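Local coordinates for metallo-beta-lactamase family protein (Thermus thermophilus, PDB 2ZO4) that binds two zinc ions in a metallo-beta-lactamase fold and probably catalyses a hydrolysis whose natural substrate is not established, at residues A[13-16]-A[21-24]; A[24-29]-A[33-38]; A[44-49]-A[76-81]; A[72-77]-A[231-236]. All blocks are in the same frame, centred on the assembly; numbering follows the deposited sequence.

Contact 1 of 4, residues A[13-16]-A[21-24]; sequences VPIP and TVNL
The first beta hairpin of the metallo-beta-lactamase fold, formed by strands 8-14 and 21-29 at the edge of a six-stranded mixed sheet, brings Val-13 opposite Val-22 at its loop end. The two residues form an antiparallel hydrogen-bonded pair. Val-13 N donates to Val-22 O at 2.8 Å, and Val-22 N returns a bond of the same length to Val-13 O, with an N-H...O angle of 164°. The carbonyl of Val-13 also receives a CA-H...O contact from Thr-21, whose methyl CG2 lies against the same oxygen. Pro-14 and Thr-21 make the next, non-hydrogen-bonded pair, and beyond it the strand of Val-13 gives way to loop.

Val-13 and Val-22 point to one face of the sheet. There CG2 of Val-13 meets Leu-24 CD1 at 3.9 Å, the two side chains slanting across each other. Ala-45 and Leu-49 of helix 43-55 pack on this face, against Val-13 and Leu-24 respectively. Val-22 also touches Asp-74 and His-75, both zinc ligands, so this end of the hairpin packs directly against the metal site, with the Val-22 side chain about 5 Å from a zinc ion. The carbonyl of Thr-21 reaches the site more directly, accepting a hydrogen bond from His-233 ND1.

Ile-15 closes the contact from the loop. Its CG1, set between the backbone N and the carbonyl carbon (chi1 56°), is directed back at the opposite strand and lies 3.6 Å from Thr-21 N. The other branch crosses Val-22 at about a right angle, with Ile-15 CG2 3.7 Å from Val-22 CG1.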
loop_
_atom_site.group_PDB
_atom_site.type_symbol
_atom_site.label_atom_id
_atom_site.label_comp_id
_atom_site.label_asym_id
_atom_site.label_seq_id
_atom_site.Cartn_x
_atom_site.Cartn_y
_atom_site.Cartn_z
ATOM N N VAL A 13 2.317 14.893 -3.426
ATOM C CA VAL A 13 2.781 15.368 -2.120
ATOM C C VAL A 13 4.130 14.733 -1.772
ATOM O O VAL A 13 4.288 13.521 -1.911
ATOM C CB VAL A 13 1.724 15.074 -1.008
ATOM C CG1 VAL A 13 2.231 15.479 0.361
ATOM C CG2 VAL A 13 0.414 15.787 -1.303
ATOM N N PRO A 14 5.116 15.550 -1.332
ATOM C CA PRO A 14 6.434 15.021 -0.949
ATOM C C PRO A 14 6.389 14.156 0.310
ATOM O O PRO A 14 5.684 14.479 1.263
ATOM C CB PRO A 14 7.274 16.283 -0.695
ATOM C CG PRO A 14 6.494 17.413 -1.312
ATOM C CD PRO A 14 5.061 17.016 -1.192
ATOM N N ILE A 15 7.136 13.055 0.286
ATOM C CA ILE A 15 7.212 12.124 1.414
ATOM C C ILE A 15 8.672 11.767 1.731
ATOM O O ILE A 15 9.495 11.641 0.819
ATOM C CB ILE A 15 6.362 10.834 1.185
ATOM C CG1 ILE A 15 6.761 10.117 -0.114
ATOM C CG2 ILE A 15 4.875 11.165 1.204
ATOM C CD1 ILE A 15 6.193 8.703 -0.256
ATOM N N PRO A 16 9.001 11.614 3.029
ATOM C CA PRO A 16 10.386 11.366 3.431
ATOM C C PRO A 16 10.817 9.902 3.269
ATOM O O PRO A 16 11.527 9.366 4.126
ATOM C CB PRO A 16 10.387 11.772 4.907
ATOM C CG PRO A 16 9.011 11.457 5.374
ATOM C CD PRO A 16 8.095 11.688 4.193
ATOM N N THR A 21 7.458 10.829 -3.529
ATOM C CA THR A 21 6.200 11.519 -3.801
ATOM C C THR A 21 5.022 10.550 -3.762
ATOM O O THR A 21 5.060 9.481 -4.377
ATOM C CB THR A 21 6.230 12.239 -5.177
ATOM O OG1 THR A 21 7.418 13.034 -5.278
ATOM C CG2 THR A 21 5.011 13.144 -5.357
ATOM N N VAL A 22 3.980 10.937 -3.032
ATOM C CA VAL A 22 2.726 10.195 -3.017
ATOM C C VAL A 22 1.670 10.958 -3.818
ATOM O O VAL A 22 1.639 12.191 -3.799
ATOM C CB VAL A 22 2.247 9.883 -1.566
ATOM C CG1 VAL A 22 1.801 11.159 -0.824
ATOM C CG2 VAL A 22 1.138 8.826 -1.568
ATOM N N ASN A 23 0.833 10.211 -4.536
ATOM C CA ASN A 23 -0.285 10.777 -5.287
ATOM C C ASN A 23 -1.602 10.647 -4.532
ATOM O O ASN A 23 -2.092 9.533 -4.296
ATOM C CB ASN A 23 -0.420 10.098 -6.654
ATOM C CG ASN A 23 0.781 10.320 -7.542
ATOM O OD1 ASN A 23 1.400 11.383 -7.512
ATOM N ND2 ASN A 23 1.121 9.314 -8.340
ATOM N N LEU A 24 -2.158 11.790 -4.152
ATOM C CA LEU A 24 -3.490 11.858 -3.567
ATOM C C LEU A 24 -4.470 12.295 -4.645
ATOM O O LEU A 24 -4.070 12.890 -5.653
ATOM C CB LEU A 24 -3.524 12.851 -2.404
ATOM C CG LEU A 24 -2.386 12.870 -1.377
ATOM C CD1 LEU A 24 -2.739 13.827 -0.251
ATOM C CD2 LEU A 24 -2.090 11.477 -0.830
#

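Contact 2 of 4, residues A[24-29]-A[33-38]; sequences LYLLQG and VALVDT
Leu-26 meets strand 33-36 mainly through one methyl. Its CB points to the face of the sheet shared with Leu-35, and CG, anti to the backbone N (chi1 -170°), lies beside the carbonyl carbon and carries the branches back toward the neighbouring strand. CD1 just reaches Val-33 CG1. CD2 does more: it lies 3.8 Å from Val-33 CG1, 4.0 Å from Leu-35 CD2 and also against the carbonyl oxygen of Ala-34. Farther out on this face, Gln-28 runs alongside Val-33, pointing the same way, with CG against CG2.

These residues belong to the antiparallel hairpin of strands 21-29 and 32-36, within the mixed sheet of the metallo-beta-lactamase fold. Tyr-25 and Val-36 form one hydrogen-bonded pair, in which Val-36 N gives Tyr-25 O a nearly straight bond of 2.7 Å; Leu-27 and Ala-34 form another, with both bonds 2.8 Å between Leu-27 N and Ala-34 O and between Ala-34 N and Leu-27 O.

On the face of these pairs, Leu-27 CD1 slants across to Val-36 CG2 at 3.9 Å. The Tyr-25 ring leads away, and its hydroxyl is hydrogen-bonded to Ala-231 O. Past the end of strand 32-36, Leu-24 CD2 rests on the backbone of Asp-37 and Thr-38, 3.6 Å from Thr-38 N. The carboxylate of Asp-37 accepts at OD2 from His-75 ND1, a second-shell bond that would help orient this zinc ligand.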
loop_
_atom_site.group_PDB
_atom_site.type_symbol
_atom_site.label_atom_id
_atom_site.label_comp_id
_atom_site.label_asym_id
_atom_site.label_seq_id
_atom_site.Cartn_x
_atom_site.Cartn_y
_atom_site.Cartn_z
ATOM N N LEU A 24 -2.158 11.790 -4.152
ATOM C CA LEU A 24 -3.490 11.858 -3.567
ATOM C C LEU A 24 -4.470 12.295 -4.645
ATOM O O LEU A 24 -4.070 12.890 -5.653
ATOM C CB LEU A 24 -3.524 12.851 -2.404
ATOM C CG LEU A 24 -2.386 12.870 -1.377
ATOM C CD1 LEU A 24 -2.739 13.827 -0.251
ATOM C CD2 LEU A 24 -2.090 11.477 -0.830
ATOM N N TYR A 25 -5.748 11.996 -4.437
ATOM C CA TYR A 25 -6.781 12.344 -5.409
ATOM C C TYR A 25 -7.950 13.055 -4.739
ATOM O O TYR A 25 -8.569 12.522 -3.815
ATOM C CB TYR A 25 -7.213 11.100 -6.208
ATOM C CG TYR A 25 -6.050 10.524 -6.987
ATOM C CD1 TYR A 25 -5.721 11.019 -8.247
ATOM C CD2 TYR A 25 -5.243 9.524 -6.439
ATOM C CE1 TYR A 25 -4.632 10.521 -8.953
ATOM C CE2 TYR A 25 -4.149 9.022 -7.139
ATOM C CZ TYR A 25 -3.854 9.530 -8.397
ATOM O OH TYR A 25 -2.777 9.039 -9.098
ATOM N N LEU A 26 -8.218 14.273 -5.204
ATOM C CA LEU A 26 -9.273 15.125 -4.663
ATOM C C LEU A 26 -10.517 15.022 -5.545
ATOM O O LEU A 26 -10.445 15.203 -6.765
ATOM C CB LEU A 26 -8.779 16.582 -4.594
ATOM C CG LEU A 26 -9.526 17.718 -3.874
ATOM C CD1 LEU A 26 -10.873 18.066 -4.500
ATOM C CD2 LEU A 26 -9.683 17.438 -2.383
ATOM N N LEU A 27 -11.647 14.710 -4.919
ATOM C CA LEU A 27 -12.928 14.658 -5.614
ATOM C C LEU A 27 -13.823 15.772 -5.101
ATOM O O LEU A 27 -14.041 15.890 -3.901
ATOM C CB LEU A 27 -13.611 13.298 -5.429
ATOM C CG LEU A 27 -13.099 12.082 -6.211
ATOM C CD1 LEU A 27 -11.784 11.565 -5.660
ATOM C CD2 LEU A 27 -14.136 10.974 -6.187
ATOM N N GLN A 28 -14.316 16.601 -6.014
ATOM C CA GLN A 28 -15.244 17.674 -5.665
ATOM C C GLN A 28 -16.461 17.623 -6.591
ATOM O O GLN A 28 -16.323 17.432 -7.794
ATOM C CB GLN A 28 -14.543 19.035 -5.765
ATOM C CG GLN A 28 -15.374 20.232 -5.299
ATOM C CD GLN A 28 -14.641 21.555 -5.467
ATOM O OE1 GLN A 28 -13.799 21.707 -6.352
ATOM N NE2 GLN A 28 -14.959 22.517 -4.614
ATOM N N GLY A 29 -17.648 17.787 -6.019
ATOM C CA GLY A 29 -18.886 17.769 -6.789
ATOM C C GLY A 29 -20.090 17.518 -5.906
ATOM O O GLY A 29 -19.961 16.968 -4.809
ATOM N N VAL A 33 -16.752 17.315 -0.888
ATOM C CA VAL A 33 -15.317 17.226 -1.137
ATOM C C VAL A 33 -14.757 15.981 -0.435
ATOM O O VAL A 33 -15.022 15.749 0.753
ATOM C CB VAL A 33 -14.547 18.490 -0.647
ATOM C CG1 VAL A 33 -13.056 18.354 -0.929
ATOM C CG2 VAL A 33 -15.088 19.763 -1.305
ATOM N N ALA A 34 -13.983 15.194 -1.174
ATOM C CA ALA A 34 -13.376 13.979 -0.643
ATOM C C ALA A 34 -11.919 13.857 -1.056
ATOM O O ALA A 34 -11.533 14.312 -2.130
ATOM C CB ALA A 34 -14.145 12.759 -1.105
ATOM N N LEU A 35 -11.120 13.246 -0.189
ATOM C CA LEU A 35 -9.742 12.898 -0.516
ATOM C C LEU A 35 -9.536 11.389 -0.554
ATOM O O LEU A 35 -9.975 10.670 0.350
ATOM C CB LEU A 35 -8.765 13.506 0.490
ATOM C CG LEU A 35 -7.999 14.787 0.143
ATOM C CD1 LEU A 35 -7.153 15.190 1.335
ATOM C CD2 LEU A 35 -7.121 14.621 -1.090
ATOM N N VAL A 36 -8.879 10.923 -1.614
ATOM C CA VAL A 36 -8.363 9.566 -1.671
ATOM C C VAL A 36 -6.906 9.641 -1.209
ATOM O O VAL A 36 -6.057 10.215 -1.902
ATOM C CB VAL A 36 -8.478 8.951 -3.091
ATOM C CG1 VAL A 36 -7.865 7.561 -3.135
ATOM C CG2 VAL A 36 -9.936 8.903 -3.539
ATOM N N ASP A 37 -6.647 9.079 -0.024
ATOM C CA ASP A 37 -5.341 9.128 0.659
ATOM C C ASP A 37 -4.974 10.537 1.160
ATOM O O ASP A 37 -5.563 11.529 0.721
ATOM C CB ASP A 37 -4.240 8.471 -0.189
ATOM C CG ASP A 37 -4.488 6.981 -0.404
ATOM O OD1 ASP A 37 -5.228 6.380 0.409
ATOM O OD2 ASP A 37 -3.950 6.408 -1.377
ATOM N N THR A 38 -4.027 10.617 2.097
ATOM C CA THR A 38 -3.869 11.827 2.920
ATOM C C THR A 38 -2.434 12.282 3.192
ATOM O O THR A 38 -2.234 13.258 3.914
ATOM C CB THR A 38 -4.538 11.660 4.314
ATOM O OG1 THR A 38 -3.911 10.582 5.024
ATOM C CG2 THR A 38 -6.020 11.396 4.189
#

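Contact 3 of 4, residues A[44-49]-A[76-81]; sequences AARGAL and YGLSGF
Arg-46 supplies the polar part of the contact, a cation-pi interaction with Phe-81. Its CZ stands 4.7 Å from the ring centroid, only 16° off the ring normal. NH1 comes closest, 3.6 Å above the ring plane and over its centre. The guanidinium does not lie flat on the ring: the planes are 75° apart, so the group presents its edge to the aromatic face. Its chain is extended from CG to NE, which carries the charge across from helix 43-55 to the start of helix 79-84. Phe-60 meets the Phe-81 ring edge-to-face.

Both helices belong to the metallo-beta-lactamase fold; helix 79-84 follows shortly after the metal-binding helix 73-76, and a type I beta turn from Tyr-76 to Ser-79 leads into it. Ser-79 OG bonds to Tyr-76 O at 2.7 Å, and that oxygen also accepts from Ser-79 N.

The apolar contacts centre on Leu-78. Its CD2 sits over one face of the guanidinium, 3.7 Å from Arg-46 CZ, while Phe-81 is at the edge of that group. The other branch of Leu-78 turns to the helix: CD1 touches the aliphatic CG of Arg-46 and meets Leu-49 CD2 tip to tip, 4.1 Å away.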
loop_
_atom_site.group_PDB
_atom_site.type_symbol
_atom_site.label_atom_id
_atom_site.label_comp_id
_atom_site.label_asym_id
_atom_site.label_seq_id
_atom_site.Cartn_x
_atom_site.Cartn_y
_atom_site.Cartn_z
ATOM N N ALA A 44 6.565 19.654 5.323
ATOM C CA ALA A 44 6.594 19.685 3.862
ATOM C C ALA A 44 5.361 19.036 3.224
ATOM O O ALA A 44 4.850 19.533 2.224
ATOM C CB ALA A 44 7.870 19.038 3.341
ATOM N N ALA A 45 4.893 17.930 3.798
ATOM C CA ALA A 45 3.708 17.241 3.283
ATOM C C ALA A 45 2.418 18.008 3.581
ATOM O O ALA A 45 1.586 18.191 2.692
ATOM C CB ALA A 45 3.631 15.817 3.821
ATOM N N ARG A 46 2.260 18.451 4.830
ATOM C CA ARG A 46 1.109 19.270 5.236
ATOM C C ARG A 46 1.018 20.554 4.419
ATOM O O ARG A 46 -0.068 20.947 3.988
ATOM C CB ARG A 46 1.194 19.640 6.718
ATOM C CG ARG A 46 0.921 18.512 7.697
ATOM C CD ARG A 46 1.197 18.989 9.115
ATOM N NE ARG A 46 0.870 17.984 10.127
ATOM C CZ ARG A 46 -0.320 17.860 10.711
ATOM N NH1 ARG A 46 -1.319 18.671 10.388
ATOM N NH2 ARG A 46 -0.514 16.915 11.620
ATOM N N GLY A 47 2.167 21.197 4.218
ATOM C CA GLY A 47 2.259 22.461 3.494
ATOM C C GLY A 47 1.862 22.323 2.041
ATOM O O GLY A 47 1.093 23.135 1.525
ATOM N N ALA A 48 2.385 21.285 1.391
ATOM C CA ALA A 48 2.053 20.975 0.003
ATOM C C ALA A 48 0.562 20.693 -0.193
ATOM O O ALA A 48 -0.043 21.165 -1.162
ATOM C CB ALA A 48 2.882 19.802 -0.485
ATOM N N LEU A 49 -0.024 19.924 0.727
ATOM C CA LEU A 49 -1.441 19.581 0.650
ATOM C C LEU A 49 -2.311 20.826 0.829
ATOM O O LEU A 49 -3.280 21.032 0.085
ATOM C CB LEU A 49 -1.802 18.493 1.676
ATOM C CG LEU A 49 -3.226 17.913 1.695
ATOM C CD1 LEU A 49 -3.740 17.596 0.290
ATOM C CD2 LEU A 49 -3.283 16.668 2.589
ATOM N N TYR A 76 -2.002 7.071 4.846
ATOM C CA TYR A 76 -2.850 6.960 6.030
ATOM C C TYR A 76 -2.495 8.005 7.098
ATOM O O TYR A 76 -3.283 8.253 8.016
ATOM C CB TYR A 76 -2.674 5.533 6.548
ATOM C CG TYR A 76 -3.198 5.136 7.915
ATOM C CD1 TYR A 76 -4.336 4.344 8.039
ATOM C CD2 TYR A 76 -2.494 5.456 9.076
ATOM C CE1 TYR A 76 -4.791 3.926 9.293
ATOM C CE2 TYR A 76 -2.946 5.058 10.328
ATOM C CZ TYR A 76 -4.088 4.290 10.430
ATOM O OH TYR A 76 -4.516 3.887 11.673
ATOM N N GLY A 77 -1.323 8.625 6.952
ATOM C CA GLY A 77 -0.730 9.481 7.989
ATOM C C GLY A 77 -1.541 10.665 8.495
ATOM O O GLY A 77 -1.512 10.966 9.685
ATOM N N LEU A 78 -2.257 11.346 7.607
ATOM C CA LEU A 78 -3.078 12.489 8.020
ATOM C C LEU A 78 -4.566 12.186 8.241
ATOM O O LEU A 78 -5.341 13.096 8.551
ATOM C CB LEU A 78 -2.907 13.675 7.062
ATOM C CG LEU A 78 -1.599 14.477 7.140
ATOM C CD1 LEU A 78 -1.616 15.624 6.138
ATOM C CD2 LEU A 78 -1.346 15.008 8.549
ATOM N N SER A 79 -4.962 10.922 8.098
ATOM C CA SER A 79 -6.377 10.541 8.205
ATOM C C SER A 79 -7.012 10.925 9.547
ATOM O O SER A 79 -8.157 11.375 9.589
ATOM C CB SER A 79 -6.579 9.052 7.910
ATOM O OG SER A 79 -5.840 8.230 8.796
ATOM N N GLY A 80 -6.261 10.747 10.631
ATOM C CA GLY A 80 -6.711 11.145 11.964
ATOM C C GLY A 80 -6.795 12.651 12.140
ATOM O O GLY A 80 -7.617 13.133 12.920
ATOM N N PHE A 81 -5.943 13.390 11.424
ATOM C CA PHE A 81 -5.980 14.856 11.432
ATOM C C PHE A 81 -7.263 15.349 10.778
ATOM O O PHE A 81 -8.000 16.146 11.364
ATOM C CB PHE A 81 -4.743 15.462 10.739
ATOM C CG PHE A 81 -4.872 16.945 10.432
ATOM C CD1 PHE A 81 -4.834 17.895 11.456
ATOM C CD2 PHE A 81 -5.025 17.388 9.118
ATOM C CE1 PHE A 81 -4.953 19.263 11.177
ATOM C CE2 PHE A 81 -5.141 18.755 8.827
ATOM C CZ PHE A 81 -5.107 19.692 9.860
#

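Contact 4 of 4, residues A[72-77]-A[231-236]; sequences HPDHYG and AGHFGP. With ZN (zinc ion), chain C; ZN (zinc ion), chain B.
Asp-74 OD2 and His-233 NE2 lie only 3.0 Å apart without a hydrogen bond, because both bind the same zinc ion. OD2 coordinates it at 2.3 Å from the zinc, and His-233 NE2 and His-75 NE2 each at 2.1 Å. The carboxylate of Asp-74 meets the His-233 ring at its edge, with the two planes 17° apart and nearly coplanar. Asp-74 reaches the metal because CG stands between its backbone N and carbonyl carbon (chi1 53°). The planes of the His-75 and His-233 rings are perpendicular, and His-75 NE2 comes to 3.5 Å from His-233 NE2. Gly-232 CA abuts the edge of the His-75 ring, near CE1.

With ND1 of both imidazoles engaged in the second shell, by Asp-37 and Thr-21, the ring rotations are probably fixed.

The other zinc is bound by His-72 ND1, with His-70, His-171 and Asp-190 completing its protein ligands. Water 1 lies 2.0 Å from each metal and weakly donates to Asp-74 OD1. Asp-190 also binds the zinc held by Asp-74, His-75 and His-233. Bridging water, shared aspartate and the HxHxDH motif, here His-70, His-72, Asp-74 and His-75, are characteristic of dinuclear sites in many hydrolases of the metallo-beta-lactamase superfamily.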
loop_
_atom_site.group_PDB
_atom_site.type_symbol
_atom_site.label_atom_id
_atom_site.label_comp_id
_atom_site.label_asym_id
_atom_site.label_seq_id
_atom_site.Cartn_x
_atom_site.Cartn_y
_atom_site.Cartn_z
ATOM N N HIS A 72 -0.434 2.261 4.966
ATOM C CA HIS A 72 0.950 2.734 4.919
ATOM C C HIS A 72 0.994 4.239 5.199
ATOM O O HIS A 72 0.067 4.966 4.820
ATOM C CB HIS A 72 1.635 2.373 3.593
ATOM C CG HIS A 72 1.845 0.898 3.399
ATOM N ND1 HIS A 72 2.184 0.350 2.181
ATOM C CD2 HIS A 72 1.748 -0.141 4.263
ATOM C CE1 HIS A 72 2.297 -0.961 2.306
ATOM N NE2 HIS A 72 2.038 -1.284 3.559
ATOM N N PRO A 73 2.058 4.709 5.880
ATOM C CA PRO A 73 2.095 6.075 6.415
ATOM C C PRO A 73 1.885 7.173 5.366
ATOM O O PRO A 73 1.250 8.181 5.658
ATOM C CB PRO A 73 3.499 6.179 7.031
ATOM C CG PRO A 73 4.287 5.069 6.408
ATOM C CD PRO A 73 3.305 3.976 6.165
ATOM N N ASP A 74 2.405 6.964 4.157
ATOM C CA ASP A 74 2.266 7.925 3.056
ATOM C C ASP A 74 0.835 8.094 2.516
ATOM O O ASP A 74 0.570 9.008 1.736
ATOM C CB ASP A 74 3.249 7.594 1.919
ATOM C CG ASP A 74 3.151 6.148 1.440
ATOM O OD1 ASP A 74 2.966 5.229 2.274
ATOM O OD2 ASP A 74 3.276 5.930 0.215
ATOM N N HIS A 75 -0.077 7.220 2.931
ATOM C CA HIS A 75 -1.476 7.273 2.492
ATOM C C HIS A 75 -2.418 7.531 3.672
ATOM O O HIS A 75 -3.464 8.161 3.527
ATOM C CB HIS A 75 -1.857 5.961 1.791
ATOM C CG HIS A 75 -1.015 5.650 0.590
ATOM N ND1 HIS A 75 -1.442 5.874 -0.702
ATOM C CD2 HIS A 75 0.232 5.136 0.485
ATOM C CE1 HIS A 75 -0.496 5.515 -1.550
ATOM N NE2 HIS A 75 0.533 5.064 -0.854
ATOM N N TYR A 76 -2.002 7.071 4.846
ATOM C CA TYR A 76 -2.850 6.960 6.030
ATOM C C TYR A 76 -2.495 8.005 7.098
ATOM O O TYR A 76 -3.283 8.253 8.016
ATOM C CB TYR A 76 -2.674 5.533 6.548
ATOM C CG TYR A 76 -3.198 5.136 7.915
ATOM C CD1 TYR A 76 -4.336 4.344 8.039
ATOM C CD2 TYR A 76 -2.494 5.456 9.076
ATOM C CE1 TYR A 76 -4.791 3.926 9.293
ATOM C CE2 TYR A 76 -2.946 5.058 10.328
ATOM C CZ TYR A 76 -4.088 4.290 10.430
ATOM O OH TYR A 76 -4.516 3.887 11.673
ATOM N N GLY A 77 -1.323 8.625 6.952
ATOM C CA GLY A 77 -0.730 9.481 7.989
ATOM C C GLY A 77 -1.541 10.665 8.495
ATOM O O GLY A 77 -1.512 10.966 9.685
ATOM N N ALA A 231 -2.348 5.780 -9.909
ATOM C CA ALA A 231 -1.851 5.036 -8.763
ATOM C C ALA A 231 -1.297 5.950 -7.671
ATOM O O ALA A 231 -1.309 7.176 -7.808
ATOM C CB ALA A 231 -0.798 4.033 -9.218
ATOM N N GLY A 232 -0.820 5.338 -6.588
ATOM C CA GLY A 232 -0.320 6.070 -5.426
ATOM C C GLY A 232 1.038 6.712 -5.639
ATOM O O GLY A 232 1.405 7.641 -4.922
ATOM N N HIS A 233 1.784 6.212 -6.622
ATOM C CA HIS A 233 3.096 6.764 -6.960
ATOM C C HIS A 233 3.322 6.742 -8.464
ATOM O O HIS A 233 2.692 5.959 -9.179
ATOM C CB HIS A 233 4.212 5.995 -6.245
ATOM C CG HIS A 233 4.017 5.884 -4.767
ATOM N ND1 HIS A 233 4.346 6.897 -3.894
ATOM C CD2 HIS A 233 3.513 4.882 -4.008
ATOM C CE1 HIS A 233 4.060 6.523 -2.661
ATOM N NE2 HIS A 233 3.551 5.305 -2.702
ATOM N N PHE A 234 4.221 7.610 -8.926
ATOM C CA PHE A 234 4.627 7.704 -10.342
ATOM C C PHE A 234 3.519 8.190 -11.284
ATOM O O PHE A 234 2.503 8.731 -10.838
ATOM C CB PHE A 234 5.241 6.385 -10.843
ATOM C CG PHE A 234 6.402 5.899 -10.020
ATOM C CD1 PHE A 234 7.680 6.403 -10.227
ATOM C CD2 PHE A 234 6.218 4.926 -9.047
ATOM C CE1 PHE A 234 8.759 5.948 -9.468
ATOM C CE2 PHE A 234 7.284 4.469 -8.277
ATOM C CZ PHE A 234 8.559 4.980 -8.487
ATOM N N GLY A 235 3.728 8.000 -12.585
ATOM C CA GLY A 235 2.811 8.508 -13.604
ATOM C C GLY A 235 1.595 7.629 -13.837
ATOM O O GLY A 235 1.491 6.542 -13.257
ATOM N N PRO A 236 0.661 8.100 -14.689
ATOM C CA PRO A 236 -0.563 7.366 -15.033
ATOM C C PRO A 236 -0.263 6.068 -15.784
ATOM O O PRO A 236 0.779 5.960 -16.443
ATOM C CB PRO A 236 -1.319 8.336 -15.949
ATOM C CG PRO A 236 -0.673 9.676 -15.748
ATOM C CD PRO A 236 0.741 9.399 -15.381
HETATM ZN ZN ZN C . 2.416 4.329 -1.227
HETATM ZN ZN ZN B . 1.929 1.394 0.223
HETATM O O HOH W 1 2.969 3.114 0.240
#

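In the fold
Contact 4 holds the two zinc ions, and contacts 1 and 2 contribute second-shell bonds to its histidines. Their centres lie about 6 and 13 Å from that of contact 4. From contact 1, Asn-23 N pairs with Gly-232 O at 2.7 Å, tying strand 21-29 to the loop that carries a zinc ligand. Contacts 1 and 2 share Leu-24 and are successive hairpins of one sheet. The side chains of contact 3 lie farther from the metals, that of Leu-78 about 14 Å from a zinc, yet it continues the segment 72-77 of contact 4 through Tyr-76 and Gly-77. Its helix 43-55 packs on contact 1, where Pro-14 CD lies 3.6 Å from Ala-48 CB.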